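Local coordinates for esterase (PDB 4WY5), which probably hydrolyses carboxylic esters as a fungal carboxylesterase with an alpha/beta hydrolase fold, at residues E241-A246 with A272-E277. Sequence-based numbering, arbitrary orientation.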
loop_
_atom_site.group_PDB
_atom_site.type_symbol
_atom_site.label_atom_id
_atom_site.label_comp_id
_atom_site.label_asym_id
_atom_site.label_seq_id
_atom_site.Cartn_x
_atom_site.Cartn_y
_atom_site.Cartn_z
ATOM N N GLU A 241 11.866 -3.810 -19.477
ATOM C CA GLU A 241 10.803 -4.626 -20.059
ATOM C C GLU A 241 11.334 -5.839 -20.848
ATOM O O GLU A 241 10.638 -6.851 -20.985
ATOM C CB GLU A 241 9.946 -3.738 -20.952
ATOM C CG GLU A 241 8.776 -4.377 -21.617
ATOM C CD GLU A 241 8.300 -3.517 -22.756
ATOM O OE1 GLU A 241 9.164 -2.837 -23.364
ATOM O OE2 GLU A 241 7.080 -3.492 -23.021
ATOM N N LEU A 242 12.579 -5.752 -21.318
ATOM C CA LEU A 242 13.185 -6.823 -22.119
ATOM C C LEU A 242 13.702 -8.008 -21.301
ATOM O O LEU A 242 14.083 -9.037 -21.868
ATOM C CB LEU A 242 14.343 -6.267 -22.963
ATOM C CG LEU A 242 13.966 -5.248 -24.047
ATOM C CD1 LEU A 242 15.197 -4.755 -24.838
ATOM C CD2 LEU A 242 12.906 -5.841 -24.970
ATOM N N ALA A 243 13.712 -7.869 -19.979
ATOM C CA ALA A 243 14.308 -8.889 -19.121
ATOM C C ALA A 243 13.631 -10.249 -19.284
ATOM O O ALA A 243 12.405 -10.344 -19.359
ATOM C CB ALA A 243 14.263 -8.443 -17.668
ATOM N N THR A 244 14.445 -11.298 -19.346
ATOM C CA THR A 244 13.945 -12.670 -19.413
ATOM C C THR A 244 13.619 -13.200 -18.028
ATOM O O THR A 244 13.993 -12.600 -17.017
ATOM C CB THR A 244 14.968 -13.643 -20.014
ATOM O OG1 THR A 244 16.078 -13.766 -19.112
ATOM C CG2 THR A 244 15.437 -13.184 -21.387
ATOM N N LYS A 245 12.915 -14.328 -17.991
ATOM C CA LYS A 245 12.664 -15.043 -16.750
ATOM C C LYS A 245 13.995 -15.428 -16.076
ATOM O O LYS A 245 14.118 -15.388 -14.837
ATOM C CB LYS A 245 11.797 -16.271 -17.037
ATOM C CG LYS A 245 11.174 -16.935 -15.831
ATOM C CD LYS A 245 10.067 -17.905 -16.269
ATOM C CE LYS A 245 9.903 -19.053 -15.290
ATOM N NZ LYS A 245 11.210 -19.729 -15.074
ATOM N N ALA A 246 14.992 -15.773 -16.897
ATOM C CA ALA A 246 16.336 -16.118 -16.410
ATOM C C ALA A 246 17.085 -14.911 -15.843
ATOM O O ALA A 246 17.766 -15.012 -14.816
ATOM C CB ALA A 246 17.158 -16.754 -17.538
ATOM N N ALA A 272 6.150 -5.750 -12.355
ATOM C CA ALA A 272 5.792 -6.475 -11.130
ATOM C C ALA A 272 5.402 -7.922 -11.455
ATOM O O ALA A 272 5.806 -8.860 -10.765
ATOM C CB ALA A 272 4.645 -5.758 -10.392
ATOM N N GLN A 273 4.606 -8.083 -12.505
ATOM C CA GLN A 273 4.163 -9.396 -12.964
ATOM C C GLN A 273 5.340 -10.273 -13.420
ATOM O O GLN A 273 5.362 -11.478 -13.151
ATOM C CB GLN A 273 3.149 -9.244 -14.109
ATOM C CG GLN A 273 1.872 -8.476 -13.750
ATOM C CD GLN A 273 0.902 -8.327 -14.934
ATOM O OE1 GLN A 273 1.089 -8.928 -15.995
ATOM N NE2 GLN A 273 -0.148 -7.535 -14.739
ATOM N N GLN A 274 6.303 -9.654 -14.107
ATOM C CA GLN A 274 7.517 -10.326 -14.592
ATOM C C GLN A 274 8.373 -10.857 -13.435
ATOM O O GLN A 274 8.891 -11.985 -13.474
ATOM C CB GLN A 274 8.381 -9.363 -15.434
ATOM C CG GLN A 274 7.719 -8.767 -16.686
ATOM C CD GLN A 274 8.654 -7.829 -17.469
ATOM O OE1 GLN A 274 8.361 -6.640 -17.658
ATOM N NE2 GLN A 274 9.786 -8.367 -17.925
ATOM N N LEU A 275 8.511 -10.043 -12.393
ATOM C CA LEU A 275 9.281 -10.463 -11.230
ATOM C C LEU A 275 8.601 -11.653 -10.544
ATOM O O LEU A 275 9.264 -12.631 -10.199
ATOM C CB LEU A 275 9.459 -9.297 -10.251
ATOM C CG LEU A 275 10.368 -8.134 -10.665
ATOM C CD1 LEU A 275 10.031 -6.912 -9.838
ATOM C CD2 LEU A 275 11.860 -8.463 -10.497
ATOM N N ALA A 276 7.278 -11.618 -10.414
ATOM C CA ALA A 276 6.585 -12.726 -9.749
ATOM C C ALA A 276 6.656 -14.042 -10.544
ATOM O O ALA A 276 6.789 -15.124 -9.973
ATOM C CB ALA A 276 5.122 -12.344 -9.477
ATOM N N GLU A 277 6.604 -13.947 -11.866
ATOM C CA GLU A 277 6.734 -15.125 -12.723
ATOM C C GLU A 277 8.099 -15.811 -12.547
ATOM O O GLU A 277 8.220 -17.030 -12.681
ATOM C CB GLU A 277 6.510 -14.726 -14.184
ATOM C CG GLU A 277 6.840 -15.808 -15.208
ATOM C CD GLU A 277 6.878 -15.276 -16.643
ATOM O OE1 GLU A 277 7.502 -15.931 -17.510
ATOM O OE2 GLU A 277 6.310 -14.191 -16.897
HETATM O O HOH W 1 10.209 -11.245 -18.118
#
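Gln274 meets the 241-246 chain through its terminal amide, and a water bridges its NE2 to Ala243 O. The water accepts from Gln274 NE2 at 2.9 Å. It donates in turn to Ala243 O at 2.7 Å. The same amide nitrogen, Gln274 NE2, is 3.5 Å from Glu241 O. The torsions explain this reach: chi1 of -60° sets CG opposite the carbonyl carbon, the extended chi2 carries the amide out to the 241-246 chain, and chi3 of -120° sets the turn of its plane. The Glu241 carboxylate takes no part, being bonded to Tyr200 OH and Val195 N. In the alpha/beta hydrolase fold the 265-277 helix links parallel strands 254-259 and 282-287, a beta-alpha-beta crossover. Gln274 also touches Leu248 of helix 245-248, at whose N-cap Thr244 accepts Asp247 N with its OG1. One turn further along helix 265-277, the side chains of Lys245 and Glu277 cross at about a right angle. Aliphatic carbon meets carboxylate here, Lys245 CD lying 3.5 Å from Glu277 OE1. Lys245 CE comes within 3.7 Å of Glu277 O. Beyond it the bend at chi4 (-54°) turns the amine away from the carboxylate, and Lys245 NZ stays 5.8 Å from Glu277 OE1, too far for a salt bridge.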